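Local coordinates for oligopeptide ABC transporter OppAIV (Borrelia burgdorferi B31, PDB 4GL8), which probably binds oligopeptides in the periplasm as the solute-binding component of an ABC transporter that imports peptides, at residues A[100-105]-A[203-208]; A[57-62]-A[520-525]. One frame throughout, in Å; residues are numbered along the deposited sequence.

Contact 1 of 2, residues A[100-105]-A[203-208]; sequences VWSDGV and MVVSGP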
ATOM      1  N   VAL A 100      -2.355  -5.576  27.204  1.00 25.53           N
ATOM      2  CA  VAL A 100      -3.298  -6.689  27.093  1.00 24.87           C
ATOM      3  C   VAL A 100      -4.054  -6.593  25.790  1.00 24.53           C
ATOM      4  O   VAL A 100      -4.233  -5.512  25.263  1.00 23.66           O
ATOM      5  CB  VAL A 100      -4.306  -6.721  28.250  1.00 25.88           C
ATOM      6  CG1 VAL A 100      -3.660  -7.257  29.535  1.00 26.48           C
ATOM      7  CG2 VAL A 100      -4.910  -5.349  28.472  1.00 25.73           C
ATOM      8  N   TRP A 101      -4.466  -7.740  25.257  1.00 24.66           N
ATOM      9  CA  TRP A 101      -5.437  -7.773  24.176  1.00 24.25           C
ATOM     10  C   TRP A 101      -6.817  -7.385  24.770  1.00 24.74           C
ATOM     11  O   TRP A 101      -6.972  -7.214  25.977  1.00 24.52           O
ATOM     12  CB  TRP A 101      -5.498  -9.173  23.539  1.00 24.38           C
ATOM     13  CG  TRP A 101      -4.222  -9.666  22.916  1.00 23.98           C
ATOM     14  CD1 TRP A 101      -3.373 -10.590  23.438  1.00 24.93           C
ATOM     15  CD2 TRP A 101      -3.659  -9.276  21.663  1.00 23.42           C
ATOM     16  NE1 TRP A 101      -2.320 -10.802  22.596  1.00 24.10           N
ATOM     17  CE2 TRP A 101      -2.467 -10.003  21.497  1.00 23.44           C
ATOM     18  CE3 TRP A 101      -4.040  -8.385  20.672  1.00 22.89           C
ATOM     19  CZ2 TRP A 101      -1.645  -9.858  20.383  1.00 22.34           C
ATOM     20  CZ3 TRP A 101      -3.219  -8.250  19.547  1.00 22.69           C
ATOM     21  CH2 TRP A 101      -2.037  -8.988  19.418  1.00 21.87           C
ATOM     22  N   SER A 102      -7.812  -7.277  23.903  1.00 24.77           N
ATOM     23  CA  SER A 102      -9.111  -6.741  24.263  1.00 26.12           C
ATOM     24  C   SER A 102      -9.966  -7.717  25.082  1.00 26.90           C
ATOM     25  O   SER A 102     -10.972  -7.324  25.631  1.00 27.38           O
ATOM     26  CB  SER A 102      -9.862  -6.282  23.016  1.00 25.75           C
ATOM     27  OG  SER A 102     -10.014  -7.349  22.109  1.00 26.75           O
ATOM     28  N   ASP A 103      -9.554  -8.979  25.143  1.00 27.46           N
ATOM     29  CA  ASP A 103     -10.108  -9.951  26.073  1.00 27.94           C
ATOM     30  C   ASP A 103      -9.281 -10.059  27.377  1.00 28.81           C
ATOM     31  O   ASP A 103      -9.460 -11.003  28.126  1.00 30.18           O
ATOM     32  CB  ASP A 103     -10.179 -11.319  25.398  1.00 27.85           C
ATOM     33  CG  ASP A 103      -8.802 -11.848  24.981  1.00 27.07           C
ATOM     34  OD1 ASP A 103      -7.818 -11.103  25.043  1.00 26.82           O
ATOM     35  OD2 ASP A 103      -8.695 -13.010  24.571  1.00 26.74           O
ATOM     36  N   GLY A 104      -8.361  -9.121  27.635  1.00 28.56           N
ATOM     37  CA  GLY A 104      -7.555  -9.132  28.865  1.00 28.31           C
ATOM     38  C   GLY A 104      -6.361 -10.072  28.915  1.00 27.93           C
ATOM     39  O   GLY A 104      -5.625 -10.059  29.869  1.00 27.99           O
ATOM     40  N   VAL A 105      -6.153 -10.884  27.888  1.00 27.77           N
ATOM     41  CA  VAL A 105      -4.965 -11.733  27.798  1.00 27.50           C
ATOM     42  C   VAL A 105      -3.717 -10.859  27.546  1.00 27.00           C
ATOM     43  O   VAL A 105      -3.719  -9.993  26.663  1.00 25.84           O
ATOM     44  CB  VAL A 105      -5.168 -12.803  26.700  1.00 27.44           C
ATOM     45  CG1 VAL A 105      -3.886 -13.581  26.403  1.00 26.97           C
ATOM     46  CG2 VAL A 105      -6.293 -13.752  27.129  1.00 28.56           C
ATOM     47  N   MET A 203     -12.741 -11.681  16.977  1.00 28.38           N
ATOM     48  CA  MET A 203     -11.538 -10.861  16.887  1.00 27.16           C
ATOM     49  C   MET A 203     -11.234 -10.189  18.223  1.00 26.35           C
ATOM     50  O   MET A 203     -12.118  -9.632  18.828  1.00 26.89           O
ATOM     51  CB  MET A 203     -11.694  -9.777  15.820  1.00 26.51           C
ATOM     52  CG  MET A 203     -10.474  -8.891  15.766  1.00 25.91           C
ATOM     53  SD  MET A 203     -10.537  -7.682  14.469  1.00 27.37           S
ATOM     54  CE  MET A 203     -10.190  -8.691  13.018  1.00 28.00           C
ATOM     55  N   VAL A 204      -9.988 -10.238  18.675  1.00 25.25           N
ATOM     56  CA  VAL A 204      -9.569  -9.448  19.828  1.00 24.77           C
ATOM     57  C   VAL A 204      -8.412  -8.639  19.340  1.00 23.40           C
ATOM     58  O   VAL A 204      -7.726  -9.054  18.420  1.00 23.21           O
ATOM     59  CB  VAL A 204      -9.144 -10.304  21.051  1.00 26.77           C
ATOM     60  CG1 VAL A 204     -10.309 -11.167  21.545  1.00 28.19           C
ATOM     61  CG2 VAL A 204      -7.911 -11.133  20.733  1.00 26.23           C
ATOM     62  N   VAL A 205      -8.201  -7.472  19.936  1.00 23.00           N
ATOM     63  CA  VAL A 205      -7.315  -6.472  19.339  1.00 21.36           C
ATOM     64  C   VAL A 205      -6.448  -5.825  20.409  1.00 22.15           C
ATOM     65  O   VAL A 205      -6.724  -5.953  21.601  1.00 22.98           O
ATOM     66  CB  VAL A 205      -8.132  -5.355  18.625  1.00 20.48           C
ATOM     67  CG1 VAL A 205      -9.227  -5.947  17.737  1.00 20.51           C
ATOM     68  CG2 VAL A 205      -8.751  -4.397  19.631  1.00 20.39           C
ATOM     69  N   SER A 206      -5.437  -5.084  19.951  1.00 22.24           N
ATOM     70  CA  SER A 206      -4.475  -4.383  20.807  1.00 22.91           C
ATOM     71  C   SER A 206      -4.585  -2.868  20.737  1.00 22.35           C
ATOM     72  O   SER A 206      -3.995  -2.168  21.547  1.00 23.06           O
ATOM     73  CB  SER A 206      -3.050  -4.780  20.392  1.00 22.93           C
ATOM     74  OG  SER A 206      -2.869  -4.549  19.000  1.00 22.24           O
ATOM     75  N   GLY A 207      -5.331  -2.346  19.771  1.00 22.40           N
ATOM     76  CA  GLY A 207      -5.346  -0.894  19.511  1.00 21.62           C
ATOM     77  C   GLY A 207      -6.582  -0.205  20.068  1.00 22.18           C
ATOM     78  O   GLY A 207      -7.348  -0.799  20.830  1.00 22.39           O
ATOM     79  N   PRO A 208      -6.794   1.061  19.670  1.00 22.49           N
ATOM     80  CA  PRO A 208      -7.855   1.957  20.176  1.00 22.66           C
ATOM     81  C   PRO A 208      -9.279   1.487  19.931  1.00 22.54           C
ATOM     82  O   PRO A 208     -10.148   1.833  20.726  1.00 22.73           O
ATOM     83  CB  PRO A 208      -7.623   3.277  19.436  1.00 22.37           C
ATOM     84  CG  PRO A 208      -6.653   2.985  18.349  1.00 22.22           C
ATOM     85  CD  PRO A 208      -5.960   1.696  18.639  1.00 22.22           C
TER
HETATM   86  O   HOH W   1      -6.431  -4.145  23.946  1.00 26.70           O

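Contact 2 of 2, residues A[57-62]-A[520-525]; sequences VSQMFL and FNLSEI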
ATOM      1  N   VAL A  57      -7.368  -1.870   9.650  1.00 22.96           N
ATOM      2  CA  VAL A  57      -6.677  -2.696  10.629  1.00 23.98           C
ATOM      3  C   VAL A  57      -5.764  -1.869  11.523  1.00 24.16           C
ATOM      4  O   VAL A  57      -5.568  -2.200  12.681  1.00 24.84           O
ATOM      5  CB  VAL A  57      -5.854  -3.811   9.935  1.00 24.91           C
ATOM      6  CG1 VAL A  57      -4.365  -3.717  10.210  1.00 26.24           C
ATOM      7  CG2 VAL A  57      -6.341  -5.155  10.341  1.00 26.12           C
ATOM      8  N   SER A  58      -5.199  -0.805  10.970  1.00 24.63           N
ATOM      9  CA  SER A  58      -4.346   0.075  11.728  1.00 25.84           C
ATOM     10  C   SER A  58      -5.128   0.779  12.854  1.00 25.50           C
ATOM     11  O   SER A  58      -4.507   1.210  13.835  1.00 26.36           O
ATOM     12  CB  SER A  58      -3.629   1.066  10.794  1.00 28.30           C
ATOM     13  OG  SER A  58      -4.563   2.060  10.319  1.00 33.71           O
ATOM     14  N   GLN A  59      -6.474   0.841  12.762  1.00 23.79           N
ATOM     15  CA  GLN A  59      -7.275   1.413  13.842  1.00 23.24           C
ATOM     16  C   GLN A  59      -7.526   0.418  14.960  1.00 23.55           C
ATOM     17  O   GLN A  59      -8.045   0.799  16.001  1.00 23.62           O
ATOM     18  CB  GLN A  59      -8.621   1.952  13.358  1.00 23.56           C
ATOM     19  CG  GLN A  59      -8.569   2.754  12.077  1.00 22.98           C
ATOM     20  CD  GLN A  59      -7.553   3.873  12.138  1.00 23.32           C
ATOM     21  OE1 GLN A  59      -7.544   4.672  13.072  1.00 22.53           O
ATOM     22  NE2 GLN A  59      -6.667   3.920  11.148  1.00 23.60           N
ATOM     23  N   MET A  60      -7.130  -0.842  14.755  1.00 22.99           N
ATOM     24  CA  MET A  60      -7.429  -1.886  15.693  1.00 23.08           C
ATOM     25  C   MET A  60      -6.220  -2.556  16.282  1.00 22.57           C
ATOM     26  O   MET A  60      -6.311  -3.019  17.385  1.00 22.37           O
ATOM     27  CB  MET A  60      -8.305  -2.939  15.051  1.00 23.51           C
ATOM     28  CG  MET A  60      -9.581  -2.356  14.506  1.00 25.37           C
ATOM     29  SD  MET A  60     -10.799  -3.595  14.088  1.00 26.57           S
ATOM     30  CE  MET A  60     -10.154  -4.188  12.547  1.00 26.20           C
ATOM     31  N   PHE A  61      -5.118  -2.625  15.540  1.00 22.46           N
ATOM     32  CA  PHE A  61      -3.919  -3.347  15.959  1.00 22.49           C
ATOM     33  C   PHE A  61      -2.731  -2.401  16.036  1.00 22.34           C
ATOM     34  O   PHE A  61      -2.342  -1.773  15.051  1.00 23.20           O
ATOM     35  CB  PHE A  61      -3.636  -4.536  15.022  1.00 21.83           C
ATOM     36  CG  PHE A  61      -4.707  -5.587  15.064  1.00 22.18           C
ATOM     37  CD1 PHE A  61      -5.839  -5.475  14.265  1.00 21.92           C
ATOM     38  CD2 PHE A  61      -4.630  -6.631  15.958  1.00 21.62           C
ATOM     39  CE1 PHE A  61      -6.860  -6.414  14.358  1.00 22.30           C
ATOM     40  CE2 PHE A  61      -5.638  -7.569  16.045  1.00 22.10           C
ATOM     41  CZ  PHE A  61      -6.766  -7.457  15.251  1.00 21.76           C
ATOM     42  N   LEU A  62      -2.176  -2.329  17.240  1.00 21.60           N
ATOM     43  CA  LEU A  62      -0.973  -1.579  17.542  1.00 20.69           C
ATOM     44  C   LEU A  62       0.264  -2.371  17.124  1.00 19.24           C
ATOM     45  O   LEU A  62       0.409  -3.532  17.483  1.00 18.90           O
ATOM     46  CB  LEU A  62      -0.943  -1.332  19.037  1.00 21.89           C
ATOM     47  CG  LEU A  62      -0.086  -0.204  19.564  1.00 23.35           C
ATOM     48  CD1 LEU A  62      -0.499   1.125  18.919  1.00 23.65           C
ATOM     49  CD2 LEU A  62      -0.250  -0.177  21.090  1.00 23.90           C
ATOM     50  N   PHE A 520      -3.113   7.120   9.322  1.00 23.66           N
ATOM     51  CA  PHE A 520      -4.063   7.820  10.167  1.00 23.87           C
ATOM     52  C   PHE A 520      -4.427   7.090  11.432  1.00 23.23           C
ATOM     53  O   PHE A 520      -4.668   5.881  11.403  1.00 22.37           O
ATOM     54  CB  PHE A 520      -5.352   8.102   9.403  1.00 24.15           C
ATOM     55  CG  PHE A 520      -5.131   8.813   8.120  1.00 24.51           C
ATOM     56  CD1 PHE A 520      -4.417  10.008   8.088  1.00 24.23           C
ATOM     57  CD2 PHE A 520      -5.613   8.292   6.934  1.00 24.15           C
ATOM     58  CE1 PHE A 520      -4.196  10.670   6.899  1.00 23.83           C
ATOM     59  CE2 PHE A 520      -5.397   8.962   5.754  1.00 24.83           C
ATOM     60  CZ  PHE A 520      -4.696  10.150   5.737  1.00 24.36           C
ATOM     61  N   ASN A 521      -4.512   7.866  12.515  1.00 23.07           N
ATOM     62  CA  ASN A 521      -5.004   7.418  13.817  1.00 24.24           C
ATOM     63  C   ASN A 521      -6.320   8.146  14.140  1.00 23.98           C
ATOM     64  O   ASN A 521      -6.346   9.275  14.708  1.00 23.86           O
ATOM     65  CB  ASN A 521      -3.960   7.696  14.896  1.00 25.50           C
ATOM     66  CG  ASN A 521      -4.263   6.989  16.203  1.00 27.48           C
ATOM     67  OD1 ASN A 521      -5.429   6.722  16.573  1.00 27.98           O
ATOM     68  ND2 ASN A 521      -3.206   6.684  16.922  1.00 27.52           N
ATOM     69  N   LEU A 522      -7.415   7.511  13.747  1.00 22.86           N
ATOM     70  CA  LEU A 522      -8.715   8.123  13.873  1.00 23.43           C
ATOM     71  C   LEU A 522      -9.142   8.200  15.349  1.00 23.79           C
ATOM     72  O   LEU A 522     -10.038   8.944  15.666  1.00 23.55           O
ATOM     73  CB  LEU A 522      -9.748   7.385  13.017  1.00 23.59           C
ATOM     74  CG  LEU A 522      -9.412   7.254  11.527  1.00 23.75           C
ATOM     75  CD1 LEU A 522     -10.485   6.449  10.819  1.00 24.66           C
ATOM     76  CD2 LEU A 522      -9.250   8.595  10.847  1.00 23.91           C
ATOM     77  N   SER A 523      -8.492   7.451  16.244  1.00 23.77           N
ATOM     78  CA  SER A 523      -8.769   7.563  17.687  1.00 25.04           C
ATOM     79  C   SER A 523      -8.401   8.923  18.270  1.00 26.41           C
ATOM     80  O   SER A 523      -8.852   9.247  19.363  1.00 25.89           O
ATOM     81  CB  SER A 523      -8.048   6.496  18.497  1.00 24.84           C
ATOM     82  OG  SER A 523      -6.702   6.865  18.692  1.00 24.36           O
ATOM     83  N   GLU A 524      -7.565   9.691  17.560  1.00 26.98           N
ATOM     84  CA  GLU A 524      -7.201  11.038  17.988  1.00 28.62           C
ATOM     85  C   GLU A 524      -8.244  12.079  17.568  1.00 29.48           C
ATOM     86  O   GLU A 524      -8.090  13.275  17.880  1.00 30.10           O
ATOM     87  CB  GLU A 524      -5.819  11.410  17.450  1.00 29.41           C
ATOM     88  CG  GLU A 524      -4.725  10.550  18.076  1.00 31.46           C
ATOM     89  CD  GLU A 524      -3.315  11.024  17.764  1.00 33.24           C
ATOM     90  OE1 GLU A 524      -3.171  12.020  17.002  1.00 34.42           O
ATOM     91  OE2 GLU A 524      -2.352  10.387  18.276  1.00 33.25           O
ATOM     92  N   ILE A 525      -9.304  11.650  16.874  1.00 28.78           N
ATOM     93  CA  ILE A 525     -10.369  12.583  16.519  1.00 29.50           C
ATOM     94  C   ILE A 525     -11.152  12.979  17.773  1.00 31.38           C
ATOM     95  O   ILE A 525     -11.461  12.124  18.618  1.00 32.03           O
ATOM     96  CB  ILE A 525     -11.292  12.023  15.421  1.00 28.76           C
ATOM     97  CG1 ILE A 525     -10.565  12.100  14.069  1.00 27.87           C
ATOM     98  CG2 ILE A 525     -12.598  12.814  15.365  1.00 29.62           C
ATOM     99  CD1 ILE A 525     -11.211  11.322  12.947  1.00 27.22           C
TER
HETATM  100  O   HOH W   2      -7.362   4.730  15.587  1.00 22.99           O

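Contact 1 of 2, residues A[100-105]-A[203-208]
Ser102 turns its hydroxyl onto the backbone of Val205: OG accepts the amide Val205 N at 2.8 Å, with an angle of 157° at the hydrogen. Placing OG between its own backbone N and carbonyl carbon (chi1 58°) directs the oxygen toward Val205 N, where it also lies 3.3 Å from Val204 CB. The CE3 corner of the Trp101 indole abuts Val205 C, which lies at the ring edge near its plane, while CZ3 comes within 3.6 Å of Ser206 CB along an oblique approach. Asp103 CG passes obliquely by the CG1 methyl of Val204, with 3.8 Å between these two atoms, and Asp103 OD2 is hydrogen-bonded to His188 NE2; the His188 ring also meets the indole. The 101-104 type I turn, closed by Gly104 N to Trp101 O, puts Trp101, Ser102 and Asp103 side by side along 204-206, with Ser102 pointing at it. Trp101 CA approaches Val205 O in a C-H...O contact of 3.4 Å. Two irregular loops are thus joined through the polar backbone of Val205: Ser102 OG accepts from its N-H, a water shared with Val100 O donates to its carbonyl, and Ser102 N lies 2.9 Å from Val205 O, beside the indole edge, which packs on backbone and on Ser206 CB.

Contact 2 of 2, residues A[57-62]-A[520-525]
Gln59 makes two hydrogen bonds through its carboxamide, one as donor and one as acceptor, to the backbone of Phe520 and Leu522 in this family 5 solute-binding fold, joining the loop after helix 51-57 to a short 3-10 turn, 522-524, near the C-terminus. Both ends of the carboxamide are used. Gln59 NE2 donates to Phe520 O at 2.8 Å, nearly straight at 172°, and the acceptor lies close to the amide plane. Gln59 OE1 accepts Leu522 N at 2.9 Å, with the donor tilted 26° from the carbonyl plane. Because the side chain is bent at chi2 (-53°), the amide turns back toward the other segment although the CB of Gln59 does not point straight at it. Paired bonds in opposite senses fix the rotation of the group, and the second N-H is used as well, since NE2 also donates to Gly55 O in the preceding helix.

Water extends the polar network: one molecule donates to Gln59 OE1 at an unusually short 2.5 Å and accepts Ser523 N at 3.0 Å. Within the turn, Ser523 N makes a weak bond to Asn521 OD1, and Glu524 N bonds to Asn521 O.

Van der Waals contact is slighter. Leu522 crosses the glutamine amide obliquely, its CG 3.9 Å from Gln59 CD, and its side chain continues onto Ile239 and Phe241 of strand 238-242. The Phe520 ring leads away from Gln59 to meet the rings of Trp512 and Phe263, so this residue takes part in the contact through its carbonyl. The leucine side chain also lies beside the acceptor end of the amide, where Leu522 CB is 3.5 Å from Gln59 OE1.

In the fold
Contact 1 is nested within the chain loop closed by contact 2, and their centres lie 14 Å apart. They touch directly between 203-208 and 57-62: Gly207 N is 2.7 Å from Met60 O and Ser206 OG is 2.9 Å from Leu62 N, both probable hydrogen bonds. Val205 CB packs 3.2 Å from that same Met60 O. A further link reaches the C-terminal segment, where Pro208 CB lies 3.4 Å from Ser523 CB. The 203-208 loop, which leads into strand 209-215, belongs to contact 1 and also touches both segments of contact 2. The centre of contact 2 is about 16 Å, and that of contact 1 about 25 Å, from the centre of the chain, on the same side.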